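Local coordinates for protein enoyl-CoA hydratase/isomerase (Shewanella pealeana, PDB 4KPK) that probably acts on acyl-CoA thioesters as an enoyl-CoA hydratase or isomerase of the crotonase family, at residues Q37-L45 with V53-D64. Numbering follows the deposited sequence.
Sequences QLHYLSCTL and VLDRSDKHNAFD. With EDO (1,2-ethanediol), chain B.
The extended side chain of R56 runs along one face of the Y40 ring. Its CD sits almost over the ring centroid, 3.7 Å away, in a CH-pi contact, and the guanidinium follows, stacked at 15° to the ring, with R56 CZ 4.4 Å from the centroid in an off-centre cation-pi contact. Arginine suits this place because its methylenes cover the ring while NH2 still forms a salt bridge with D101. With CG anti to the backbone N (chi1 -161°), R56 reaches out beside Y40. Tyrosine adds a polar tip: Y40 OH donates to the syn lone pair of D64 OD2 at 3.0 Å. Aspartate can serve two partners here, since OD1, in the ring plane at its edge, caps M67 N at the start of helix 65-80. The cluster lies just past the open end of the hairpin of strands 41-46 and 49-54, at the margin of the crotonase-fold sheet. There S42 and V53 pair through two backbone bonds, S42 N to V53 O and V53 N to S42 O. Leucines suit the buried sheet face against helix 65-80, where L41 CD2 meets L54 CD1 at 4.2 Å. Past the pairing, D55 N donates to Y40 O (2.8 Å), while D55 OD1 accepts from N92.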
loop_
_atom_site.group_PDB
_atom_site.type_symbol
_atom_site.label_atom_id
_atom_site.label_comp_id
_atom_site.label_asym_id
_atom_site.label_seq_id
_atom_site.Cartn_x
_atom_site.Cartn_y
_atom_site.Cartn_z
ATOM N N GLN A 37 29.774 -18.635 22.294
ATOM C CA GLN A 37 30.226 -19.285 21.104
ATOM C C GLN A 37 30.058 -18.498 19.809
ATOM O O GLN A 37 30.900 -18.593 18.939
ATOM C CB GLN A 37 29.514 -20.627 20.971
ATOM C CG GLN A 37 30.005 -21.544 22.086
ATOM C CD GLN A 37 29.071 -22.666 22.402
ATOM O OE1 GLN A 37 27.898 -22.648 22.046
ATOM N NE2 GLN A 37 29.589 -23.653 23.083
ATOM N N LEU A 38 29.018 -17.676 19.685
ATOM C CA LEU A 38 28.866 -16.805 18.490
ATOM C C LEU A 38 30.000 -15.788 18.335
ATOM O O LEU A 38 30.362 -15.118 19.301
ATOM C CB LEU A 38 27.542 -16.016 18.554
ATOM C CG LEU A 38 26.324 -16.934 18.654
ATOM C CD1 LEU A 38 25.001 -16.217 18.938
ATOM C CD2 LEU A 38 26.259 -17.788 17.394
ATOM N N HIS A 39 30.475 -15.628 17.092
ATOM C CA HIS A 39 31.626 -14.791 16.768
ATOM C C HIS A 39 31.202 -13.334 16.620
ATOM O O HIS A 39 31.930 -12.454 17.033
ATOM C CB HIS A 39 32.288 -15.248 15.437
ATOM C CG HIS A 39 32.701 -16.703 15.409
ATOM N ND1 HIS A 39 33.864 -17.159 15.995
ATOM C CD2 HIS A 39 32.102 -17.800 14.866
ATOM C CE1 HIS A 39 33.964 -18.470 15.817
ATOM N NE2 HIS A 39 32.903 -18.886 15.145
ATOM N N TYR A 40 30.046 -13.127 15.982
ATOM C CA TYR A 40 29.567 -11.854 15.509
ATOM C C TYR A 40 28.360 -11.304 16.208
ATOM O O TYR A 40 28.042 -10.082 16.083
ATOM C CB TYR A 40 29.196 -11.954 14.051
ATOM C CG TYR A 40 30.322 -12.220 13.096
ATOM C CD1 TYR A 40 31.671 -12.122 13.461
ATOM C CD2 TYR A 40 30.037 -12.494 11.797
ATOM C CE1 TYR A 40 32.681 -12.342 12.533
ATOM C CE2 TYR A 40 31.030 -12.690 10.882
ATOM C CZ TYR A 40 32.333 -12.621 11.242
ATOM O OH TYR A 40 33.249 -12.836 10.248
ATOM N N LEU A 41 27.698 -12.156 16.972
ATOM C CA LEU A 41 26.492 -11.754 17.690
ATOM C C LEU A 41 26.684 -11.933 19.197
ATOM O O LEU A 41 27.499 -12.744 19.615
ATOM C CB LEU A 41 25.308 -12.627 17.247
ATOM C CG LEU A 41 24.918 -12.584 15.777
ATOM C CD1 LEU A 41 23.837 -13.630 15.433
ATOM C CD2 LEU A 41 24.457 -11.174 15.451
ATOM N N SER A 42 25.890 -11.180 19.977
ATOM C CA SER A 42 25.557 -11.507 21.366
ATOM C C SER A 42 24.123 -11.886 21.435
ATOM O O SER A 42 23.294 -11.462 20.600
ATOM C CB SER A 42 25.657 -10.286 22.328
ATOM O OG SER A 42 26.939 -9.731 22.335
ATOM N N CYS A 43 23.777 -12.580 22.503
ATOM C CA CYS A 43 22.392 -12.851 22.731
ATOM C C CYS A 43 22.172 -13.000 24.194
ATOM O O CYS A 43 23.009 -13.566 24.888
ATOM C CB CYS A 43 21.945 -14.096 21.919
ATOM S SG CYS A 43 22.881 -15.588 22.211
ATOM N N THR A 44 21.066 -12.433 24.684
ATOM C CA THR A 44 20.721 -12.474 26.108
ATOM C C THR A 44 19.243 -12.676 26.274
ATOM O O THR A 44 18.452 -12.418 25.349
ATOM C CB THR A 44 21.135 -11.150 26.856
ATOM O OG1 THR A 44 20.436 -10.042 26.277
ATOM C CG2 THR A 44 22.579 -10.940 26.716
ATOM N N LEU A 45 18.852 -13.115 27.463
ATOM C CA LEU A 45 17.460 -13.395 27.745
ATOM C C LEU A 45 17.121 -13.019 29.176
ATOM O O LEU A 45 17.707 -13.532 30.097
ATOM C CB LEU A 45 17.184 -14.881 27.499
ATOM C CG LEU A 45 15.752 -15.351 27.688
ATOM C CD1 LEU A 45 14.809 -14.688 26.705
ATOM C CD2 LEU A 45 15.731 -16.866 27.481
ATOM N N VAL A 53 22.023 -9.235 19.151
ATOM C CA VAL A 53 22.809 -8.038 19.068
ATOM C C VAL A 53 23.987 -8.195 18.083
ATOM O O VAL A 53 24.863 -9.023 18.292
ATOM C CB VAL A 53 23.340 -7.590 20.444
ATOM C CG1 VAL A 53 24.124 -6.272 20.308
ATOM C CG2 VAL A 53 22.204 -7.434 21.453
ATOM N N LEU A 54 24.029 -7.303 17.084
ATOM C CA LEU A 54 25.097 -7.264 16.101
ATOM C C LEU A 54 26.250 -6.639 16.821
ATOM O O LEU A 54 26.192 -5.440 17.378
ATOM C CB LEU A 54 24.726 -6.508 14.822
ATOM C CG LEU A 54 23.738 -7.207 13.882
ATOM C CD1 LEU A 54 22.477 -7.577 14.618
ATOM C CD2 LEU A 54 23.391 -6.373 12.646
ATOM N N ASP A 55 27.260 -7.490 16.898
ATOM C CA ASP A 55 28.422 -7.296 17.797
ATOM C C ASP A 55 29.717 -7.476 17.037
ATOM O O ASP A 55 30.670 -8.059 17.509
ATOM C CB ASP A 55 28.364 -8.269 19.010
ATOM C CG ASP A 55 29.365 -7.896 20.112
ATOM O OD1 ASP A 55 29.554 -6.660 20.367
ATOM O OD2 ASP A 55 29.974 -8.816 20.700
ATOM N N ARG A 56 29.761 -6.921 15.848
ATOM C CA ARG A 56 30.976 -6.902 15.079
ATOM C C ARG A 56 31.321 -5.454 14.723
ATOM O O ARG A 56 31.632 -5.162 13.570
ATOM C CB ARG A 56 30.734 -7.729 13.807
ATOM C CG ARG A 56 31.972 -8.187 13.123
ATOM C CD ARG A 56 31.590 -8.758 11.772
ATOM N NE ARG A 56 32.794 -9.051 11.065
ATOM C CZ ARG A 56 32.917 -9.149 9.743
ATOM N NH1 ARG A 56 31.887 -8.973 8.887
ATOM N NH2 ARG A 56 34.117 -9.403 9.256
ATOM N N SER A 57 31.264 -4.543 15.691
ATOM C CA SER A 57 31.448 -3.126 15.352
ATOM C C SER A 57 32.755 -2.850 14.619
ATOM O O SER A 57 32.801 -1.983 13.728
ATOM C CB SER A 57 31.276 -2.159 16.554
ATOM O OG SER A 57 32.228 -2.384 17.596
ATOM N N ASP A 58 33.806 -3.593 14.935
ATOM C CA ASP A 58 35.140 -3.302 14.365
ATOM C C ASP A 58 35.076 -3.335 12.841
ATOM O O ASP A 58 35.788 -2.521 12.185
ATOM C CB ASP A 58 36.245 -4.254 14.893
ATOM C CG ASP A 58 36.504 -4.104 16.401
ATOM O OD1 ASP A 58 35.910 -3.211 17.042
ATOM O OD2 ASP A 58 37.307 -4.896 16.947
ATOM N N LYS A 59 34.178 -4.200 12.296
ATOM C CA LYS A 59 33.913 -4.310 10.818
ATOM C C LYS A 59 32.525 -3.808 10.376
ATOM O O LYS A 59 31.922 -4.309 9.378
ATOM C CB LYS A 59 34.060 -5.749 10.340
ATOM C CG LYS A 59 35.270 -6.479 10.906
ATOM C CD LYS A 59 36.579 -5.750 10.674
ATOM C CE LYS A 59 37.739 -6.547 11.251
ATOM N NZ LYS A 59 39.023 -6.172 10.613
ATOM N N HIS A 60 32.044 -2.812 11.115
ATOM C CA HIS A 60 30.834 -2.069 10.791
ATOM C C HIS A 60 29.586 -2.974 10.714
ATOM O O HIS A 60 28.603 -2.667 10.034
ATOM C CB HIS A 60 31.078 -1.270 9.513
ATOM C CG HIS A 60 32.351 -0.491 9.538
ATOM N ND1 HIS A 60 33.400 -0.745 8.677
ATOM C CD2 HIS A 60 32.764 0.514 10.353
ATOM C CE1 HIS A 60 34.391 0.099 8.929
ATOM N NE2 HIS A 60 34.030 0.868 9.943
ATOM N N ASN A 61 29.616 -4.056 11.469
ATOM C CA ASN A 61 28.516 -5.010 11.492
ATOM C C ASN A 61 28.159 -5.493 10.086
ATOM O O ASN A 61 26.983 -5.719 9.767
ATOM C CB ASN A 61 27.312 -4.378 12.198
ATOM C CG ASN A 61 27.516 -4.308 13.684
ATOM O OD1 ASN A 61 28.169 -5.169 14.208
ATOM N ND2 ASN A 61 26.942 -3.293 14.366
ATOM N N ALA A 62 29.185 -5.566 9.244
ATOM C CA ALA A 62 28.992 -5.865 7.850
ATOM C C ALA A 62 28.582 -7.355 7.755
ATOM O O ALA A 62 29.098 -8.191 8.479
ATOM C CB ALA A 62 30.276 -5.602 7.068
ATOM N N PHE A 63 27.676 -7.672 6.863
ATOM C CA PHE A 63 27.231 -9.045 6.729
ATOM C C PHE A 63 28.219 -9.883 5.931
ATOM O O PHE A 63 28.690 -9.494 4.861
ATOM C CB PHE A 63 25.888 -9.131 6.026
ATOM C CG PHE A 63 24.732 -8.658 6.841
ATOM C CD1 PHE A 63 24.890 -7.672 7.850
ATOM C CD2 PHE A 63 23.466 -9.157 6.580
ATOM C CE1 PHE A 63 23.803 -7.233 8.592
ATOM C CE2 PHE A 63 22.377 -8.695 7.305
ATOM C CZ PHE A 63 22.553 -7.731 8.308
ATOM N N ASP A 64 28.461 -11.066 6.445
ATOM C CA ASP A 64 29.016 -12.144 5.649
ATOM C C ASP A 64 28.287 -13.448 5.962
ATOM O O ASP A 64 27.270 -13.426 6.696
ATOM C CB ASP A 64 30.531 -12.208 5.865
ATOM C CG ASP A 64 30.900 -12.625 7.242
ATOM O OD1 ASP A 64 30.016 -13.045 8.043
ATOM O OD2 ASP A 64 32.102 -12.535 7.526
HETATM C C1 EDO B . 29.920 -12.603 21.154
HETATM O O1 EDO B . 29.232 -13.778 20.727
HETATM C C2 EDO B . 28.934 -11.938 22.099
HETATM O O2 EDO B . 29.585 -11.443 23.255
HETATM O O HOH W 1 32.588 -10.068 17.055
#